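Local coordinates for protein precorrin-6A reductase (Rhodobacter capsulatus, PDB 4X7G) that catalyses the NADPH-dependent reduction of the macrocycle precorrin-6A, a step in the biosynthesis of the cobalamin corrin ring, at residues 4-7 with 12-15; 54-59 with 84-89; 117-122 with 216-221. All coordinates share one frame; numbering follows the deposited sequence.

Overall arrangement
Contacts 1 and 2 belong to the same Rossmann-fold domain, on the two faces of its parallel sheet, while contact 3 lies in the other domain, with its centre about 29 Å from that of contact 1. Contacts 1 and 3 are buried and apolar: contact 1 sets Ala13 against Val6, contact 3 sets Ala119 and the exposed Ala122 against Ile218 and Ile220. In contact 1, however, the same helix also turns a polar edge to the bound precorrin. Contact 2, a helix-helix packing, lies nearer the surface and ends in an exposed glutamine. Contacts 1 and 2 touch through Leu5 CD1 and Tyr59 OH, 3.8 Å apart; contact 3 touches neither.

Contact 1. Residues 4-7 with 12-15; sequences LLVL and EASR. With 3Y8 (3-[(1R,2S,3S,7S,11S,16S,17R,18R,19R)-2,7,12,18-tetrakis(2-hydroxy-2-oxoethyl)-3,13-bis(3-hydroxy-3-oxopropyl)-1,2,5,7,11,17-hexamethyl-17-(3-oxidanyl-3-oxidanylidene-prop-1-enyl)-3,6,8,10,15,16,18,19,21,24-decahydrocorrin-8-yl]propanoic acid), chain C.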
ATOM      1  N   LEU A   4      12.246 -16.201  -6.897  1.00 10.98           N
ATOM      2  CA  LEU A   4      11.815 -14.840  -6.681  1.00  9.76           C
ATOM      3  C   LEU A   4      11.266 -14.643  -5.337  1.00 10.50           C
ATOM      4  O   LEU A   4      10.586 -15.538  -4.779  1.00 12.01           O
ATOM      5  CB  LEU A   4      10.780 -14.536  -7.726  1.00 10.76           C
ATOM      6  CG  LEU A   4      11.099 -14.830  -9.215  1.00 11.36           C
ATOM      7  CD1 LEU A   4       9.933 -14.457 -10.117  1.00 11.14           C
ATOM      8  CD2 LEU A   4      12.391 -14.180  -9.626  1.00 12.89           C
ATOM      9  N   LEU A   5      11.446 -13.434  -4.799  1.00 10.54           N
ATOM     10  CA  LEU A   5      10.750 -12.995  -3.561  1.00 10.11           C
ATOM     11  C   LEU A   5       9.901 -11.801  -3.943  1.00 10.54           C
ATOM     12  O   LEU A   5      10.424 -10.811  -4.432  1.00 11.05           O
ATOM     13  CB  LEU A   5      11.763 -12.613  -2.466  1.00 11.31           C
ATOM     14  CG  LEU A   5      11.156 -12.054  -1.182  1.00 12.44           C
ATOM     15  CD1 LEU A   5      10.345 -13.075  -0.466  1.00 13.34           C
ATOM     16  CD2 LEU A   5      12.275 -11.543  -0.315  1.00 14.00           C
ATOM     17  N   VAL A   6       8.615 -11.898  -3.671  1.00  9.73           N
ATOM     18  CA  VAL A   6       7.690 -10.770  -3.864  1.00  9.54           C
ATOM     19  C   VAL A   6       7.315 -10.243  -2.511  1.00 10.25           C
ATOM     20  O   VAL A   6       6.685 -10.935  -1.727  1.00 10.15           O
ATOM     21  CB  VAL A   6       6.448 -11.201  -4.633  1.00 10.39           C
ATOM     22  CG1 VAL A   6       5.480 -10.026  -4.738  1.00 11.82           C
ATOM     23  CG2 VAL A   6       6.791 -11.809  -5.994  1.00 11.88           C
ATOM     24  N   LEU A   7       7.750  -9.014  -2.237  1.00  9.90           N
ATOM     25  CA  LEU A   7       7.310  -8.333  -1.042  1.00 10.86           C
ATOM     26  C   LEU A   7       5.945  -7.752  -1.355  1.00 11.15           C
ATOM     27  O   LEU A   7       5.831  -6.944  -2.295  1.00 10.91           O
ATOM     28  CB  LEU A   7       8.319  -7.258  -0.600  1.00 10.99           C
ATOM     29  CG  LEU A   7       9.761  -7.771  -0.406  1.00 12.50           C
ATOM     30  CD1 LEU A   7      10.669  -6.544  -0.129  1.00 13.12           C
ATOM     31  CD2 LEU A   7       9.828  -8.785   0.683  1.00 14.24           C
ATOM     32  N   GLU A  12      -1.164  -4.522  -6.705  1.00 10.84           N
ATOM     33  CA  GLU A  12      -0.089  -4.815  -7.656  1.00 10.18           C
ATOM     34  C   GLU A  12       0.575  -6.142  -7.280  1.00 10.40           C
ATOM     35  O   GLU A  12       0.893  -6.960  -8.174  1.00 10.57           O
ATOM     36  CB  GLU A  12       0.892  -3.625  -7.706  1.00 11.38           C
ATOM     37  CG  GLU A  12       0.306  -2.406  -8.441  1.00 12.02           C
ATOM     38  CD  GLU A  12      -0.963  -1.771  -7.796  1.00 12.70           C
ATOM     39  OE1 GLU A  12      -1.004  -1.645  -6.576  1.00 12.13           O
ATOM     40  OE2 GLU A  12      -1.919  -1.437  -8.532  1.00 12.91           O
ATOM     41  N   ALA A  13       0.950  -6.298  -6.017  1.00  9.88           N
ATOM     42  CA  ALA A  13       1.582  -7.540  -5.592  1.00 10.16           C
ATOM     43  C   ALA A  13       0.695  -8.750  -5.888  1.00 10.44           C
ATOM     44  O   ALA A  13       1.183  -9.816  -6.283  1.00 10.54           O
ATOM     45  CB  ALA A  13       1.914  -7.510  -4.134  1.00 10.51           C
ATOM     46  N   SER A  14      -0.597  -8.650  -5.612  1.00 10.37           N
ATOM     47  CA  SER A  14      -1.503  -9.783  -5.904  1.00 10.62           C
ATOM     48  C   SER A  14      -1.594 -10.084  -7.335  1.00 11.14           C
ATOM     49  O   SER A  14      -1.570 -11.294  -7.722  1.00 11.34           O
ATOM     50  CB  SER A  14      -2.896  -9.435  -5.322  1.00 12.19           C
ATOM     51  OG  SER A  14      -2.837  -9.338  -3.923  1.00 12.46           O
ATOM     52  N   ARG A  15      -1.636  -9.117  -8.202  1.00 10.95           N
ATOM     53  CA  ARG A  15      -1.684  -9.346  -9.624  1.00 10.57           C
ATOM     54  C   ARG A  15      -0.383  -9.969 -10.072  1.00 11.01           C
ATOM     55  O   ARG A  15      -0.399 -10.892 -10.950  1.00 12.34           O
ATOM     56  CB  ARG A  15      -1.930  -8.058 -10.333  1.00 13.32           C
ATOM     57  CG  ARG A  15      -3.345  -7.523 -10.101  1.00 15.57           C
ATOM     58  CD  ARG A  15      -3.569  -6.262 -10.961  1.00 22.17           C
ATOM     59  NE  ARG A  15      -4.941  -5.755 -10.767  1.00 28.99           N
ATOM     60  CZ  ARG A  15      -5.424  -4.554 -11.172  1.00 25.70           C
ATOM     61  NH1 ARG A  15      -4.666  -3.638 -11.803  1.00 26.99           N
ATOM     62  NH2 ARG A  15      -6.711  -4.304 -10.917  1.00 31.51           N
TER
HETATM   63  C48 3Y8 C 302      -1.592  -6.802   5.325  1.00 12.87           C
HETATM   64  C47 3Y8 C 302      -3.632  -8.056   3.200  1.00 12.90           C
HETATM   65  C43 3Y8 C 302      -5.290  -7.422  -2.730  1.00 16.83           C
HETATM   66  C42 3Y8 C 302      -5.675  -6.376  -1.599  1.00 13.86           C
HETATM   67  C41 3Y8 C 302      -4.486  -5.434  -1.573  1.00 13.64           C
HETATM   68  C38 3Y8 C 302      -3.248  -1.730  -1.866  1.00 15.35           C
HETATM   69  C37 3Y8 C 302      -4.637  -2.170  -2.121  1.00 14.62           C
HETATM   70  C36 3Y8 C 302      -6.812  -3.174  -1.381  1.00 15.60           C
HETATM   71  C35 3Y8 C 302      -6.258  -0.261  -0.374  1.00 12.30           C
HETATM   72  C32 3Y8 C 302      -8.958   3.127   1.805  1.00 14.08           C
HETATM   73  C31 3Y8 C 302      -7.383   2.950   1.886  1.00 14.99           C
HETATM   74  C2  3Y8 C 302      -4.526   1.519   3.227  1.00 12.47           C
HETATM   75  C1  3Y8 C 302      -4.357   0.079   3.828  1.00 14.09           C
HETATM   76  C4  3Y8 C 302      -5.218  -0.195   1.705  1.00 12.84           C
HETATM   77  C5  3Y8 C 302      -5.553  -0.888   0.603  1.00 13.92           C
HETATM   78  C7  3Y8 C 302      -5.334  -2.944  -0.930  1.00 13.63           C
HETATM   79  C8  3Y8 C 302      -4.723  -4.269  -0.618  1.00 12.36           C
HETATM   80  C6  3Y8 C 302      -5.222  -2.260   0.309  1.00 13.29           C
HETATM   81  C3  3Y8 C 302      -5.501   1.264   2.063  1.00 12.72           C
HETATM   82  C11 3Y8 C 302      -4.258  -5.528   2.941  1.00 12.64           C
HETATM   83  C12 3Y8 C 302      -3.498  -6.575   3.587  1.00 11.28           C
HETATM   84  C13 3Y8 C 302      -2.684  -6.095   4.517  1.00 11.89           C
HETATM   85  C14 3Y8 C 302      -2.911  -4.663   4.595  1.00 11.82           C
HETATM   86  C15 3Y8 C 302      -2.256  -3.819   5.465  1.00 13.46           C
HETATM   87  C16 3Y8 C 302      -2.549  -2.382   5.441  1.00 14.19           C
HETATM   88  C17 3Y8 C 302      -2.150  -1.416   6.524  1.00 13.73           C
HETATM   89  C18 3Y8 C 302      -2.773  -0.086   5.993  1.00 13.74           C
HETATM   90  C19 3Y8 C 302      -3.003  -0.305   4.434  1.00 14.37           C
HETATM   91  C20 3Y8 C 302      -5.509  -0.262   4.780  1.00 14.08           C
HETATM   92  C21 3Y8 C 302      -4.845  -8.746   3.958  1.00 13.75           C
HETATM   93  C24 3Y8 C 302      -5.771  -5.765   3.000  1.00 13.39           C
HETATM   94  C25 3Y8 C 302      -5.096   2.540   4.228  1.00 13.55           C
HETATM   95  C26 3Y8 C 302      -3.211   1.997   2.598  1.00 14.59           C
HETATM   96  O59 3Y8 C 302      -6.475  -2.019   9.023  1.00 16.45           O
HETATM   97  C57 3Y8 C 302      -5.248  -2.444   8.889  1.00 18.01           C
HETATM   98  O58 3Y8 C 302      -4.607  -3.186   9.680  1.00 20.98           O
HETATM   99  C56 3Y8 C 302      -4.501  -1.829   7.737  1.00 15.96           C
HETATM  100  C55 3Y8 C 302      -2.943  -1.817   7.857  1.00 15.13           C
HETATM  101  C54 3Y8 C 302      -0.655  -1.346   6.726  1.00 14.30           C
HETATM  102  C60 3Y8 C 302      -1.963   1.195   6.180  1.00 15.00           C
HETATM  103  C61 3Y8 C 302      -1.816   1.698   7.541  1.00 14.61           C
HETATM  104  O62 3Y8 C 302      -0.910   2.600   7.698  1.00 17.22           O
HETATM  105  O63 3Y8 C 302      -2.557   1.302   8.483  1.00 14.14           O
HETATM  106  N24 3Y8 C 302      -2.912  -1.768   4.302  1.00 13.18           N
HETATM  107  N23 3Y8 C 302      -3.861  -4.353   3.670  1.00 12.32           N
HETATM  108  C49 3Y8 C 302      -0.236  -6.610   4.633  1.00 14.30           C
HETATM  109  C50 3Y8 C 302       0.934  -7.306   5.244  1.00 13.88           C
HETATM  110  O51 3Y8 C 302       0.810  -7.936   6.320  1.00 14.18           O
HETATM  111  O52 3Y8 C 302       1.994  -7.280   4.517  1.00 14.02           O
HETATM  112  O23 3Y8 C 302      -5.587  -9.449   3.241  1.00 16.05           O
HETATM  113  O22 3Y8 C 302      -4.959  -8.537   5.142  1.00 15.37           O
HETATM  114  C10 3Y8 C 302      -3.741  -5.378   1.473  1.00 13.34           C
HETATM  115  C9  3Y8 C 302      -4.421  -4.309   0.691  1.00 12.11           C
HETATM  116  N22 3Y8 C 302      -4.772  -3.085   1.277  1.00 13.17           N
HETATM  117  O44 3Y8 C 302      -5.533  -7.049  -3.886  1.00 18.13           O
HETATM  118  O45 3Y8 C 302      -5.006  -8.486  -2.364  1.00 19.70           O
HETATM  119  O39 3Y8 C 302      -2.504  -1.736  -2.898  1.00 16.16           O
HETATM  120  O40 3Y8 C 302      -2.944  -1.259  -0.773  1.00 16.96           O
HETATM  121  N21 3Y8 C 302      -4.603  -0.778   2.676  1.00 14.15           N
HETATM  122  C27 3Y8 C 302      -3.349   3.344   1.831  1.00 14.35           C
HETATM  123  O28 3Y8 C 302      -3.221   4.370   2.512  1.00 17.16           O
HETATM  124  O29 3Y8 C 302      -3.578   3.347   0.626  1.00 14.81           O
HETATM  125  C30 3Y8 C 302      -7.037   1.522   2.177  1.00 13.77           C
HETATM  126  O34 3Y8 C 302      -9.563   2.872   2.912  1.00 16.73           O
HETATM  127  O33 3Y8 C 302      -9.255   3.634   0.723  1.00 15.65           O
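With CG1 of Val6 placed opposite the backbone nitrogen (chi1 177°), that methyl faces helix 11-22, with Val6 CG1 4.4 Å from Ala13 CB. The same CB lies 4.4 Å from Leu7 O, so the methyl borders both the Val6 side chain and the Leu7 carbonyl oxygen, loosely at these distances. The closest CA atoms, those of Val6 and Ala13, are 7.1 Å apart. Phe29 of the next strand touches both residues, and Leu16 and Leu20 of the same helix also lie against Val6. Leu7 points its side chain to the other face of the sheet, against Met79 and Ala83 of helix 77-90 and close to the bound NADP. This is the opening strand-turn-helix of a Rossmann beta-alpha-beta unit, made of strand 4-7, helix 11-22 and strand 27-31. Thr10, in the turn, accepts a hydrogen bond at OG1 from Ala13 N.

On the side of the helix turned away from the strand, Ser14 serves the precorrin ligand. Its OG lies beside its own backbone N (chi1 -65°) and donates a hydrogen bond of 2.8 Å to O45 of one of the ligand's carboxyl groups; Gln41 NE2 bonds to the same OG and so helps to fix the hydroxyl. Ser14 CB is 3.8 Å from the other oxygen of that group, O44. Glu12 brings its OE1 to 4.0 Å from ligand O39, a proximity without a hydrogen bond, while its OE2 is held by Ala201 N.

Contact 2. Residues 54-59 with 84-89; sequences AGLVDY and VAACAQ
Ala86 CB lies against both Leu56 and Val57 where this helix pair comes together. Leu56 carries its CG opposite the backbone nitrogen (chi1 176°), which brings CG and CD2 against Ala86 CB; CD2 comes to 3.6 Å from Ala86 CB, with Leu56 CG almost as near. Val57 is turned so that CG1 takes the position opposite its N, and CG2, beside that N, presses on the alanine backbone at 3.7 Å from Ala86 CA. With no bulk on Ala86, the CA atoms of Val57 and Ala86 close to 5.1 Å.

Helices 52-63 and 77-90 flank strand 67-70 along the chain and lie on the same face of the parallel Rossmann sheet, the face opposite helix 11-22; here their axes pass 8.7 Å apart at a crossing angle of -46°. Leu60 also touches Ala86, and Phe50 touches Leu56.

Toward solvent, Gln89 was modelled in two conformers, and its contacts here hold for one of them. In that conformer the side chain runs extended beyond CG and crosses Val57 at about a right angle. Its amide end reaches across the valine methyls, OE1 at 3.6 Å from Val57 CG2 and NE2 at 3.9 Å from Val57 CG1, contacts of packing only.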
ATOM      1  N   ALA A  54      19.736  -6.782   8.316  1.00 19.45           N
ATOM      2  CA  ALA A  54      20.469  -7.967   8.523  1.00 18.48           C
ATOM      3  C   ALA A  54      19.683  -9.231   8.407  1.00 17.51           C
ATOM      4  O   ALA A  54      20.137 -10.214   7.821  1.00 18.67           O
ATOM      5  CB  ALA A  54      21.229  -7.882   9.889  1.00 20.06           C
ATOM      6  N   GLY A  55      18.496  -9.217   8.929  1.00 18.28           N
ATOM      7  CA  GLY A  55      17.585 -10.324   8.828  1.00 16.68           C
ATOM      8  C   GLY A  55      17.151 -10.670   7.397  1.00 15.69           C
ATOM      9  O   GLY A  55      17.088 -11.835   7.037  1.00 17.11           O
ATOM     10  N   LEU A  56      16.950  -9.606   6.596  1.00 15.72           N
ATOM     11  CA  LEU A  56      16.538  -9.831   5.215  1.00 15.06           C
ATOM     12  C   LEU A  56      17.760 -10.351   4.427  1.00 15.83           C
ATOM     13  O   LEU A  56      17.669 -11.222   3.586  1.00 14.96           O
ATOM     14  CB  LEU A  56      16.033  -8.532   4.615  1.00 14.24           C
ATOM     15  CG  LEU A  56      15.652  -8.638   3.101  1.00 14.70           C
ATOM     16  CD1 LEU A  56      14.662  -9.759   2.857  1.00 14.29           C
ATOM     17  CD2 LEU A  56      15.063  -7.283   2.664  1.00 14.43           C
ATOM     18  N   VAL A  57      18.941  -9.793   4.698  1.00 16.14           N
ATOM     19  CA  VAL A  57      20.177 -10.360   4.111  1.00 16.19           C
ATOM     20  C   VAL A  57      20.291 -11.875   4.361  1.00 16.53           C
ATOM     21  O   VAL A  57      20.513 -12.691   3.451  1.00 17.07           O
ATOM     22  CB  VAL A  57      21.408  -9.606   4.675  1.00 17.49           C
ATOM     23  CG1 VAL A  57      22.698 -10.402   4.404  1.00 18.63           C
ATOM     24  CG2 VAL A  57      21.501  -8.251   4.069  1.00 19.66           C
ATOM     25  N   ASP A  58      20.077 -12.241   5.601  1.00 16.26           N
ATOM     26  CA  ASP A  58      20.166 -13.604   6.004  1.00 18.75           C
ATOM     27  C   ASP A  58      19.141 -14.456   5.248  1.00 17.77           C
ATOM     28  O   ASP A  58      19.377 -15.575   4.795  1.00 17.67           O
ATOM     29  CB  ASP A  58      19.994 -13.848   7.530  1.00 23.61           C
ATOM     30  CG  ASP A  58      20.137 -15.327   7.931  1.00 34.21           C
ATOM     31  OD1 ASP A  58      21.264 -15.877   7.716  1.00 35.98           O
ATOM     32  OD2 ASP A  58      19.122 -15.959   8.442  1.00 43.49           O
ATOM     33  N   TYR A  59      17.907 -13.976   5.175  1.00 17.25           N
ATOM     34  CA  TYR A  59      16.840 -14.695   4.450  1.00 16.81           C
ATOM     35  C   TYR A  59      17.190 -14.875   2.973  1.00 15.79           C
ATOM     36  O   TYR A  59      17.040 -15.980   2.419  1.00 15.91           O
ATOM     37  CB  TYR A  59      15.526 -13.899   4.591  1.00 17.19           C
ATOM     38  CG  TYR A  59      14.446 -14.516   3.808  1.00 16.70           C
ATOM     39  CD1 TYR A  59      13.722 -15.529   4.325  1.00 18.67           C
ATOM     40  CD2 TYR A  59      14.195 -14.074   2.511  1.00 18.61           C
ATOM     41  CE1 TYR A  59      12.653 -16.114   3.579  1.00 19.73           C
ATOM     42  CE2 TYR A  59      13.216 -14.674   1.745  1.00 20.37           C
ATOM     43  CZ  TYR A  59      12.483 -15.598   2.250  1.00 17.59           C
ATOM     44  OH  TYR A  59      11.526 -16.150   1.464  1.00 23.35           O
ATOM     45  N   VAL A  84      16.323  -2.214  -0.474  1.00 14.38           N
ATOM     46  CA  VAL A  84      17.438  -1.653  -1.229  1.00 14.12           C
ATOM     47  C   VAL A  84      18.743  -2.026  -0.540  1.00 14.45           C
ATOM     48  O   VAL A  84      19.656  -2.494  -1.265  1.00 16.06           O
ATOM     49  CB  VAL A  84      17.315  -0.134  -1.345  1.00 14.97           C
ATOM     50  CG1 VAL A  84      18.537   0.385  -2.117  1.00 17.91           C
ATOM     51  CG2 VAL A  84      16.043   0.233  -2.055  1.00 15.61           C
ATOM     52  N   ALA A  85      18.846  -1.885   0.759  1.00 14.88           N
ATOM     53  CA  ALA A  85      20.114  -2.136   1.463  1.00 17.48           C
ATOM     54  C   ALA A  85      20.450  -3.580   1.444  1.00 18.01           C
ATOM     55  O   ALA A  85      21.645  -3.945   1.131  1.00 19.44           O
ATOM     56  CB  ALA A  85      20.057  -1.588   2.850  1.00 18.17           C
ATOM     57  N   ALA A  86      19.488  -4.467   1.710  1.00 15.23           N
ATOM     58  CA  ALA A  86      19.784  -5.894   1.778  1.00 16.60           C
ATOM     59  C   ALA A  86      20.165  -6.427   0.379  1.00 16.06           C
ATOM     60  O   ALA A  86      21.064  -7.292   0.224  1.00 17.91           O
ATOM     61  CB  ALA A  86      18.632  -6.676   2.322  1.00 15.86           C
ATOM     62  N   CYS A  87      19.475  -6.011  -0.676  1.00 16.14           N
ATOM     63  CA  CYS A  87      19.793  -6.451  -2.031  1.00 17.21           C
ATOM     64  C   CYS A  87      21.145  -5.920  -2.475  1.00 17.39           C
ATOM     65  O   CYS A  87      21.895  -6.651  -3.174  1.00 18.26           O
ATOM     66  CB  CYS A  87      18.668  -6.009  -3.012  1.00 16.10           C
ATOM     67  SG  CYS A  87      17.151  -6.994  -2.755  1.00 16.05           S
ATOM     68  N   ALA A  88      21.463  -4.702  -2.090  1.00 18.09           N
ATOM     69  CA  ALA A  88      22.816  -4.192  -2.455  1.00 21.89           C
ATOM     70  C   ALA A  88      23.893  -5.007  -1.767  1.00 23.48           C
ATOM     71  O   ALA A  88      24.923  -5.349  -2.476  1.00 22.76           O
ATOM     72  CB  ALA A  88      22.957  -2.751  -2.079  1.00 22.93           C
ATOM     73  N   GLN A  89      23.696  -5.334  -0.500  1.00 19.91           N
ATOM     74  CA  GLN A  89      24.682  -6.137   0.289  0.50 22.13           C
ATOM     75  C   GLN A  89      24.876  -7.540  -0.258  1.00 24.58           C
ATOM     76  O   GLN A  89      25.997  -8.108  -0.235  1.00 25.93           O
ATOM     77  CB  GLN A  89      24.296  -6.261   1.773  0.50 23.78           C
ATOM     78  CG  GLN A  89      25.472  -6.650   2.654  0.50 24.93           C
ATOM     79  CD  GLN A  89      25.105  -6.869   4.096  0.50 23.96           C
ATOM     80  OE1 GLN A  89      24.334  -6.128   4.679  0.50 25.96           O
ATOM     81  NE2 GLN A  89      25.664  -7.906   4.681  0.50 23.30           N
TER

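Contact 3. Residues 117-122 with 216-221; sequences AAAVAA and PVILID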
ATOM      1  N   ALA A 117       1.048  14.386   9.481  1.00 14.35           N
ATOM      2  CA  ALA A 117       0.831  15.516  10.418  1.00 15.39           C
ATOM      3  C   ALA A 117       0.333  16.797   9.702  1.00 13.42           C
ATOM      4  O   ALA A 117      -0.479  17.524  10.174  1.00 13.63           O
ATOM      5  CB  ALA A 117       2.105  15.855  11.244  1.00 16.37           C
ATOM      6  N   ALA A 118       0.814  17.000   8.504  1.00 13.69           N
ATOM      7  CA  ALA A 118       0.347  18.139   7.717  1.00 14.57           C
ATOM      8  C   ALA A 118      -1.088  17.958   7.237  1.00 13.67           C
ATOM      9  O   ALA A 118      -1.859  18.900   7.098  1.00 13.06           O
ATOM     10  CB  ALA A 118       1.245  18.401   6.542  1.00 14.68           C
ATOM     11  N   ALA A 119      -1.543  16.688   7.028  1.00 12.62           N
ATOM     12  CA  ALA A 119      -2.905  16.470   6.709  1.00 12.22           C
ATOM     13  C   ALA A 119      -3.823  16.811   7.874  1.00 12.82           C
ATOM     14  O   ALA A 119      -4.884  17.364   7.728  1.00 12.72           O
ATOM     15  CB  ALA A 119      -3.130  14.979   6.296  1.00 12.83           C
ATOM     16  N   VAL A 120      -3.339  16.460   9.123  1.00 12.37           N
ATOM     17  CA  VAL A 120      -4.101  16.845  10.275  1.00 12.71           C
ATOM     18  C   VAL A 120      -4.247  18.384  10.339  1.00 12.97           C
ATOM     19  O   VAL A 120      -5.337  18.907  10.535  1.00 12.84           O
ATOM     20  CB  VAL A 120      -3.392  16.403  11.587  1.00 13.42           C
ATOM     21  CG1 VAL A 120      -4.279  16.794  12.758  1.00 15.16           C
ATOM     22  CG2 VAL A 120      -3.143  14.897  11.637  1.00 13.30           C
ATOM     23  N   ALA A 121      -3.121  19.095  10.131  1.00 12.76           N
ATOM     24  CA  ALA A 121      -3.135  20.585  10.127  1.00 13.06           C
ATOM     25  C   ALA A 121      -3.962  21.149   9.052  1.00 12.63           C
ATOM     26  O   ALA A 121      -4.370  22.316   9.149  1.00 14.18           O
ATOM     27  CB  ALA A 121      -1.722  21.078  10.081  1.00 14.49           C
ATOM     28  N   ALA A 122      -4.235  20.433   7.950  1.00 12.45           N
ATOM     29  CA  ALA A 122      -5.035  20.903   6.838  1.00 13.00           C
ATOM     30  C   ALA A 122      -6.477  20.929   7.081  1.00 13.25           C
ATOM     31  O   ALA A 122      -7.242  21.581   6.360  1.00 15.43           O
ATOM     32  CB  ALA A 122      -4.701  20.083   5.571  1.00 14.86           C
ATOM     33  N   PRO A 216     -13.697  17.465  -1.501  1.00 12.73           N
ATOM     34  CA  PRO A 216     -12.245  17.694  -1.498  1.00 11.74           C
ATOM     35  C   PRO A 216     -11.493  16.498  -0.931  1.00 10.99           C
ATOM     36  O   PRO A 216     -12.013  15.821  -0.018  1.00 12.01           O
ATOM     37  CB  PRO A 216     -12.136  18.918  -0.624  1.00 13.80           C
ATOM     38  CG  PRO A 216     -13.201  18.711   0.435  1.00 13.62           C
ATOM     39  CD  PRO A 216     -14.357  18.148  -0.361  1.00 14.24           C
ATOM     40  N   VAL A 217     -10.301  16.338  -1.429  1.00 10.42           N
ATOM     41  CA  VAL A 217      -9.368  15.325  -0.956  1.00 10.54           C
ATOM     42  C   VAL A 217      -8.128  16.021  -0.457  1.00  9.73           C
ATOM     43  O   VAL A 217      -7.588  16.906  -1.194  1.00 11.16           O
ATOM     44  CB  VAL A 217      -8.999  14.303  -2.017  1.00 10.55           C
ATOM     45  CG1 VAL A 217      -8.044  13.267  -1.497  1.00 10.69           C
ATOM     46  CG2 VAL A 217     -10.245  13.664  -2.600  1.00 11.78           C
ATOM     47  N   ILE A 218      -7.643  15.698   0.729  1.00  9.88           N
ATOM     48  CA  ILE A 218      -6.321  16.109   1.242  1.00  9.63           C
ATOM     49  C   ILE A 218      -5.424  14.935   0.995  1.00  8.70           C
ATOM     50  O   ILE A 218      -5.644  13.863   1.572  1.00 10.03           O
ATOM     51  CB  ILE A 218      -6.412  16.433   2.702  1.00 10.63           C
ATOM     52  CG1 ILE A 218      -7.302  17.651   2.922  1.00 11.99           C
ATOM     53  CG2 ILE A 218      -5.038  16.672   3.335  1.00 11.13           C
ATOM     54  CD1 ILE A 218      -7.829  17.831   4.330  1.00 13.63           C
ATOM     55  N   LEU A 219      -4.502  15.062   0.067  1.00  9.40           N
ATOM     56  CA  LEU A 219      -3.695  13.971  -0.488  1.00  9.85           C
ATOM     57  C   LEU A 219      -2.281  14.076   0.007  1.00 10.28           C
ATOM     58  O   LEU A 219      -1.611  15.118  -0.198  1.00 11.19           O
ATOM     59  CB  LEU A 219      -3.773  14.034  -2.050  1.00 11.60           C
ATOM     60  CG  LEU A 219      -3.170  12.888  -2.764  1.00 12.64           C
ATOM     61  CD1 LEU A 219      -3.877  11.600  -2.486  1.00 12.23           C
ATOM     62  CD2 LEU A 219      -3.150  13.190  -4.252  1.00 15.74           C
ATOM     63  N   ILE A 220      -1.797  13.032   0.645  1.00  9.53           N
ATOM     64  CA  ILE A 220      -0.488  13.059   1.264  1.00  9.97           C
ATOM     65  C   ILE A 220       0.537  12.533   0.216  1.00 11.50           C
ATOM     66  O   ILE A 220       0.409  11.453  -0.379  1.00 11.37           O
ATOM     67  CB  ILE A 220      -0.456  12.160   2.485  1.00 10.82           C
ATOM     68  CG1 ILE A 220      -1.513  12.638   3.518  1.00 12.61           C
ATOM     69  CG2 ILE A 220       0.915  12.149   3.123  1.00 10.53           C
ATOM     70  CD1 ILE A 220      -2.004  11.594   4.448  1.00 14.29           C
ATOM     71  N   ASP A 221       1.580  13.345  -0.001  1.00 11.29           N
ATOM     72  CA  ASP A 221       2.645  12.952  -0.904  1.00 13.45           C
ATOM     73  C   ASP A 221       3.431  11.783  -0.335  1.00 12.79           C
ATOM     74  O   ASP A 221       3.583  11.562   0.838  1.00 12.63           O
ATOM     75  CB  ASP A 221       3.533  14.211  -1.099  1.00 18.03           C
ATOM     76  CG  ASP A 221       2.792  15.354  -1.834  1.00 16.92           C
ATOM     77  OD1 ASP A 221       1.842  15.137  -2.602  1.00 23.93           O
ATOM     78  OD2 ASP A 221       3.328  16.429  -1.662  1.00 38.92           O
TER
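Helix 117-122 runs along strand 216-220, nearly antiparallel to it, with 160° between their directions and 8.8 Å between the axes at closest approach, and the nearest CA atoms are those of Ala119 and Ile218. Ala119 meets both isoleucines, and Ile218 meets both Ala119 and Ala122. The Ala119 methyl rests between the two isoleucines, with CB 3.9 Å from Ile218 CG2 and 4.0 Å from Ile220 CG1. Ile218 points toward the helix: CG2 is opposite the backbone N, while CG1 lies beside that N (chi1 -65°) and carries CD1 on to Ala122, 4.0 Å from its CB. Ile220 starts off to one side, and the outer part of its chain bends in, so CD1 also comes to 4.0 Å from Ala119 CB. Val194 of the next strand touches both Ala119 and Ile220, while Val217, alternating to the other face of the strand, packs on helix 205-213.

The contact packs helix 116-122 on one face of the parallel sheet of the second Rossmann-fold domain. That sheet places 216-220 beside edge strand 109-113, whereas the later strand 229-231 joins the first sheet, consistent with the strand swapping between the two domains.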